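Local coordinates for protein EH1AB1 (Metagenome, PDB 6RB0) that probably hydrolyses carboxylic esters, as a serine hydrolase of the alpha/beta hydrolase fold, and is seen here with a bound alkylphosphonate, at residues G103-G108 with I131-A136; L265-D270 with H300-L305. One frame throughout, in Å; residues are numbered along the deposited sequence.

Contact 1. Residues G103-G108 with I131-A136; sequences GGFVIG and IDYRLA. With MHH (methyl hydrogen (R)-hexylphosphonate), chain E.
Tyr133 opens the contact with Phe105, its CE2 lying 4.3 Å from Phe105 CD1; its hydroxyl passes on to a hydrogen bond with the carbonyl of His101. Leu135 then spreads its branches against backbone oxygens. With CG beside its backbone N and anti to the carbonyl carbon (chi1 -64°), CD1 lies 3.5 Å from both Val106 O and Gly108 O. With an alanine here, both methyls are gone, and those carbonyls would probably lose their apolar cover, opening a gap beside the loop. Ala136 N donates to Phe105 O at 2.8 Å, in line with the C=O though bent at the hydrogen (145°), and Val106 CA answers with a CA-H...O contact of 3.3 Å to Ala136 O. The loop so fastened carries what is consistent with the HGGG oxyanion hole of hormone-sensitive-lipase-like esterases: Gly103 N and Gly104 N, at 2.7 and 2.6 Å, both grip O2 of the phosphonate, and Ala176 N also bonds to the ligand. Phe105 also meets the ligand's C6 at its ring edge. Helix 43-57 meets Leu135 and Ile107, helix 226-236 packs on Val106, and helix 143-157 touches Phe105 and Tyr133, on the chain that follows from strand 127-132.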
loop_
_atom_site.group_PDB
_atom_site.type_symbol
_atom_site.label_atom_id
_atom_site.label_comp_id
_atom_site.label_asym_id
_atom_site.label_seq_id
_atom_site.Cartn_x
_atom_site.Cartn_y
_atom_site.Cartn_z
ATOM N N GLY A 103 -5.221 21.807 5.674
ATOM C CA GLY A 103 -5.544 22.961 6.532
ATOM C C GLY A 103 -6.962 23.471 6.309
ATOM O O GLY A 103 -7.171 24.692 6.403
ATOM N N GLY A 104 -7.894 22.571 5.997
ATOM C CA GLY A 104 -9.341 22.842 5.918
ATOM C C GLY A 104 -9.676 23.896 4.888
ATOM O O GLY A 104 -10.772 24.455 4.976
ATOM N N PHE A 105 -8.766 24.142 3.944
ATOM C CA PHE A 105 -8.888 25.192 2.904
ATOM C C PHE A 105 -8.752 26.575 3.531
ATOM O O PHE A 105 -9.105 27.562 2.859
ATOM C CB PHE A 105 -10.233 25.079 2.187
ATOM C CG PHE A 105 -10.398 23.788 1.434
ATOM C CD1 PHE A 105 -9.662 23.545 0.283
ATOM C CD2 PHE A 105 -11.275 22.816 1.883
ATOM C CE1 PHE A 105 -9.809 22.353 -0.409
ATOM C CE2 PHE A 105 -11.430 21.628 1.185
ATOM C CZ PHE A 105 -10.699 21.399 0.038
ATOM N N VAL A 106 -8.241 26.650 4.758
ATOM C CA VAL A 106 -8.127 27.936 5.501
ATOM C C VAL A 106 -6.665 28.197 5.881
ATOM O O VAL A 106 -6.224 29.346 5.751
ATOM C CB VAL A 106 -9.049 27.922 6.734
ATOM C CG1 VAL A 106 -8.871 29.158 7.600
ATOM C CG2 VAL A 106 -10.504 27.763 6.318
ATOM N N ILE A 107 -5.968 27.182 6.385
ATOM C CA ILE A 107 -4.575 27.313 6.896
ATOM C C ILE A 107 -3.673 26.382 6.090
ATOM O O ILE A 107 -4.188 25.661 5.207
ATOM C CB ILE A 107 -4.497 26.998 8.400
ATOM C CG1 ILE A 107 -4.728 25.509 8.662
ATOM C CG2 ILE A 107 -5.463 27.885 9.166
ATOM C CD1 ILE A 107 -4.805 25.123 10.110
ATOM N N GLY A 108 -2.386 26.410 6.424
ATOM C CA GLY A 108 -1.328 25.701 5.697
ATOM C C GLY A 108 -0.855 26.517 4.517
ATOM O O GLY A 108 -1.565 27.456 4.103
ATOM N N ILE A 131 1.798 23.266 -4.089
ATOM C CA ILE A 131 0.975 24.360 -4.672
ATOM C C ILE A 131 0.450 25.228 -3.536
ATOM O O ILE A 131 -0.025 24.673 -2.529
ATOM C CB ILE A 131 -0.155 23.773 -5.535
ATOM C CG1 ILE A 131 0.408 22.882 -6.644
ATOM C CG2 ILE A 131 -1.053 24.871 -6.075
ATOM C CD1 ILE A 131 1.311 23.598 -7.626
ATOM N N ASP A 132 0.566 26.540 -3.713
ATOM C CA ASP A 132 0.085 27.565 -2.759
ATOM C C ASP A 132 -1.240 28.096 -3.313
ATOM O O ASP A 132 -1.249 29.139 -3.984
ATOM C CB ASP A 132 1.148 28.635 -2.532
ATOM C CG ASP A 132 0.895 29.492 -1.302
ATOM O OD1 ASP A 132 0.712 28.906 -0.201
ATOM O OD2 ASP A 132 0.890 30.734 -1.447
ATOM N N TYR A 133 -2.307 27.335 -3.099
ATOM C CA TYR A 133 -3.656 27.647 -3.634
ATOM C C TYR A 133 -4.290 28.713 -2.739
ATOM O O TYR A 133 -3.877 28.851 -1.574
ATOM C CB TYR A 133 -4.485 26.370 -3.753
ATOM C CG TYR A 133 -4.629 25.579 -2.477
ATOM C CD1 TYR A 133 -3.818 24.482 -2.204
ATOM C CD2 TYR A 133 -5.602 25.909 -1.549
ATOM C CE1 TYR A 133 -3.951 23.755 -1.030
ATOM C CE2 TYR A 133 -5.759 25.181 -0.381
ATOM C CZ TYR A 133 -4.940 24.093 -0.122
ATOM O OH TYR A 133 -5.115 23.381 1.028
ATOM N N ARG A 134 -5.262 29.446 -3.273
ATOM C CA ARG A 134 -5.987 30.504 -2.521
ATOM C C ARG A 134 -6.766 29.846 -1.378
ATOM O O ARG A 134 -7.273 28.719 -1.556
ATOM C CB ARG A 134 -6.910 31.313 -3.434
ATOM C CG ARG A 134 -6.193 32.377 -4.254
ATOM C CD ARG A 134 -7.167 33.034 -5.210
ATOM N NE ARG A 134 -7.724 32.025 -6.108
ATOM C CZ ARG A 134 -8.906 32.106 -6.712
ATOM N NH1 ARG A 134 -9.673 33.170 -6.531
ATOM N NH2 ARG A 134 -9.317 31.122 -7.499
ATOM N N LEU A 135 -6.813 30.532 -0.239
ATOM C CA LEU A 135 -7.415 30.029 1.013
ATOM C C LEU A 135 -8.662 30.853 1.354
ATOM O O LEU A 135 -8.709 32.061 1.030
ATOM C CB LEU A 135 -6.370 30.121 2.127
ATOM C CG LEU A 135 -5.123 29.254 1.950
ATOM C CD1 LEU A 135 -4.070 29.604 2.989
ATOM C CD2 LEU A 135 -5.473 27.778 2.031
ATOM N N ALA A 136 -9.635 30.180 1.965
ATOM C CA ALA A 136 -10.771 30.777 2.701
ATOM C C ALA A 136 -10.240 31.355 4.011
ATOM O O ALA A 136 -9.222 30.894 4.510
ATOM C CB ALA A 136 -11.820 29.712 2.955
HETATM C C1 MHH E . -9.155 18.764 7.433
HETATM C C2 MHH E . -10.336 19.699 7.180
HETATM C C3 MHH E . -11.274 19.205 6.072
HETATM C C7 MHH E . -5.629 19.213 8.946
HETATM P P MHH E . -7.457 19.179 6.911
HETATM O O1 MHH E . -6.795 19.740 8.319
HETATM O O2 MHH E . -7.284 20.048 5.688
HETATM C C4 MHH E . -11.849 20.335 5.206
HETATM C C5 MHH E . -13.374 20.412 5.228
HETATM C C6 MHH E . -13.905 20.639 3.823
#

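Contact 2. Residues L265-D270 with H300-L305; sequences LTAGYD and HGFFSL. With MHH (methyl hydrogen (R)-hexylphosphonate), chain E.
Asp270 OD2 receives the proton of His300 ND1 at 2.6 Å in a nearly straight bond (172°). The oxygen lies in the plane of the imidazole, but the donor reaches it from above the carboxylate, 42° out of that plane; the carboxylate and ring planes are 69° apart. Both side chains extend anti to their own backbone N, which carries them from separate loops to a common point. The carboxylate is steadied by a second bond, in which OD1 accepts from the backbone N of Leu272 at the turn leading into helix 273-285. On the far edge of the ring, NE2 is hydrogen-bonded to Ser175 OG and lies 3.4 Å from C7 of the phosphonate. The arrangement is consistent with a Ser-His-Asp catalytic triad, with Ser175 on a nucleophile elbow and Asp270 as the acid, whose bond to ND1 would fix the rotation of the ring; Leu272 N positions Asp270 in turn.

A water also joins the two backbones, donating to Tyr269 O at 2.6 Å and accepting from His300 N at 2.7 Å. Farther along, Phe302, with CG between its backbone N and carbonyl carbon, turns its ring to the strand: Leu265 CD2 meets the ring edge, 3.7 Å from Phe302 CE1, while Ala267 CB approaches the same CE1 obliquely at 3.8 Å. Leu265 and Phe303 also rest on Ile202 of strand 198-202, and through Leu265 and Phe302 the His300 loop packs between strand 262-267 and helix 310-326.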
loop_
_atom_site.group_PDB
_atom_site.type_symbol
_atom_site.label_atom_id
_atom_site.label_comp_id
_atom_site.label_asym_id
_atom_site.label_seq_id
_atom_site.Cartn_x
_atom_site.Cartn_y
_atom_site.Cartn_z
ATOM N N LEU A 265 -4.837 6.691 2.405
ATOM C CA LEU A 265 -4.342 6.474 3.782
ATOM C C LEU A 265 -5.351 7.076 4.756
ATOM O O LEU A 265 -5.761 8.232 4.546
ATOM C CB LEU A 265 -2.972 7.135 3.930
ATOM C CG LEU A 265 -2.317 6.930 5.293
ATOM C CD1 LEU A 265 -0.802 6.915 5.185
ATOM C CD2 LEU A 265 -2.787 7.979 6.280
ATOM N N THR A 266 -5.730 6.313 5.778
ATOM C CA THR A 266 -6.544 6.799 6.918
ATOM C C THR A 266 -5.735 6.647 8.209
ATOM O O THR A 266 -4.812 5.799 8.256
ATOM C CB THR A 266 -7.904 6.093 6.976
ATOM O OG1 THR A 266 -7.689 4.684 7.058
ATOM C CG2 THR A 266 -8.781 6.405 5.780
ATOM N N ALA A 267 -6.041 7.491 9.196
ATOM C CA ALA A 267 -5.594 7.348 10.595
ATOM C C ALA A 267 -6.752 6.758 11.404
ATOM O O ALA A 267 -7.915 7.104 11.123
ATOM C CB ALA A 267 -5.145 8.678 11.131
ATOM N N GLY A 268 -6.439 5.877 12.350
ATOM C CA GLY A 268 -7.426 5.127 13.150
ATOM C C GLY A 268 -8.364 6.033 13.930
ATOM O O GLY A 268 -9.577 5.717 13.961
ATOM N N TYR A 269 -7.833 7.110 14.528
ATOM C CA TYR A 269 -8.564 8.027 15.445
ATOM C C TYR A 269 -8.888 9.337 14.735
ATOM O O TYR A 269 -8.782 10.414 15.332
ATOM C CB TYR A 269 -7.750 8.261 16.716
ATOM C CG TYR A 269 -7.809 7.087 17.653
ATOM C CD1 TYR A 269 -8.843 6.979 18.574
ATOM C CD2 TYR A 269 -6.882 6.053 17.579
ATOM C CE1 TYR A 269 -8.927 5.898 19.435
ATOM C CE2 TYR A 269 -6.950 4.965 18.439
ATOM C CZ TYR A 269 -7.983 4.888 19.361
ATOM O OH TYR A 269 -8.089 3.820 20.201
ATOM N N ASP A 270 -9.295 9.231 13.481
ATOM C CA ASP A 270 -9.581 10.391 12.606
ATOM C C ASP A 270 -11.069 10.369 12.285
ATOM O O ASP A 270 -11.573 9.364 11.805
ATOM C CB ASP A 270 -8.700 10.328 11.358
ATOM C CG ASP A 270 -8.887 11.484 10.396
ATOM O OD1 ASP A 270 -9.789 12.321 10.627
ATOM O OD2 ASP A 270 -8.119 11.534 9.416
ATOM N N HIS A 300 -5.622 12.322 12.893
ATOM C CA HIS A 300 -5.576 13.269 11.758
ATOM C C HIS A 300 -4.396 14.228 11.932
ATOM O O HIS A 300 -4.267 14.786 13.037
ATOM C CB HIS A 300 -6.873 14.060 11.709
ATOM C CG HIS A 300 -7.026 14.760 10.415
ATOM N ND1 HIS A 300 -7.451 14.095 9.294
ATOM C CD2 HIS A 300 -6.756 16.028 10.048
ATOM C CE1 HIS A 300 -7.478 14.932 8.286
ATOM N NE2 HIS A 300 -7.058 16.128 8.723
ATOM N N GLY A 301 -3.586 14.426 10.887
ATOM C CA GLY A 301 -2.460 15.381 10.890
ATOM C C GLY A 301 -1.108 14.704 11.043
ATOM O O GLY A 301 -0.102 15.373 10.814
ATOM N N PHE A 302 -1.063 13.415 11.378
ATOM C CA PHE A 302 0.199 12.734 11.770
ATOM C C PHE A 302 1.192 12.715 10.599
ATOM O O PHE A 302 2.403 12.634 10.844
ATOM C CB PHE A 302 -0.087 11.331 12.303
ATOM C CG PHE A 302 -0.263 10.245 11.273
ATOM C CD1 PHE A 302 -1.450 10.107 10.573
ATOM C CD2 PHE A 302 0.738 9.312 11.064
ATOM C CE1 PHE A 302 -1.617 9.087 9.648
ATOM C CE2 PHE A 302 0.574 8.291 10.140
ATOM C CZ PHE A 302 -0.605 8.179 9.435
ATOM N N PHE A 303 0.696 12.794 9.367
ATOM C CA PHE A 303 1.505 12.743 8.124
ATOM C C PHE A 303 2.465 13.936 8.057
ATOM O O PHE A 303 3.532 13.816 7.404
ATOM C CB PHE A 303 0.571 12.755 6.918
ATOM C CG PHE A 303 1.190 12.377 5.602
ATOM C CD1 PHE A 303 1.539 13.346 4.678
ATOM C CD2 PHE A 303 1.372 11.048 5.270
ATOM C CE1 PHE A 303 2.079 12.990 3.456
ATOM C CE2 PHE A 303 1.902 10.695 4.041
ATOM C CZ PHE A 303 2.253 11.666 3.139
ATOM N N SER A 304 2.095 15.055 8.682
ATOM C CA SER A 304 2.911 16.294 8.685
ATOM C C SER A 304 3.369 16.685 10.099
ATOM O O SER A 304 4.235 17.554 10.176
ATOM C CB SER A 304 2.184 17.424 7.995
ATOM O OG SER A 304 0.908 17.656 8.575
ATOM N N LEU A 305 2.877 16.049 11.169
ATOM C CA LEU A 305 3.329 16.325 12.569
ATOM C C LEU A 305 4.487 15.398 12.940
ATOM O O LEU A 305 4.455 14.813 14.029
ATOM C CB LEU A 305 2.173 16.124 13.550
ATOM C CG LEU A 305 1.093 17.195 13.511
ATOM C CD1 LEU A 305 -0.147 16.714 14.254
ATOM C CD2 LEU A 305 1.614 18.504 14.089
HETATM C C1 MHH E . -9.155 18.764 7.433
HETATM C C2 MHH E . -10.336 19.699 7.180
HETATM C C3 MHH E . -11.274 19.205 6.072
HETATM C C7 MHH E . -5.629 19.213 8.946
HETATM P P MHH E . -7.457 19.179 6.911
HETATM O O1 MHH E . -6.795 19.740 8.319
HETATM O O2 MHH E . -7.284 20.048 5.688
HETATM C C4 MHH E . -11.849 20.335 5.206
HETATM C C5 MHH E . -13.374 20.412 5.228
HETATM C C6 MHH E . -13.905 20.639 3.823
HETATM O O HOH W 1 -7.706 12.636 14.554
#

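In the fold
Followed from the N terminus, the chain leaves strand 94-100 into the 103-108 loop, runs through helix 114-124 and returns along strand 127-132, where contact 1 closes the excursion. Only much later, after strands 169-174 and 198-202 of the same sheet, does contact 2 open, at strand 262-267; helix 273-285 and strand 290-295 intervene before 300-305 closes it. The two loops therefore follow in series, neither nested nor crossed. Their centres are 18 Å apart and their nearest atoms about 7 Å apart, and they do not touch, yet both reach one sheet and both meet the same phosphonate, contact 1 at its oxygen and chain end, contact 2 at its methyl.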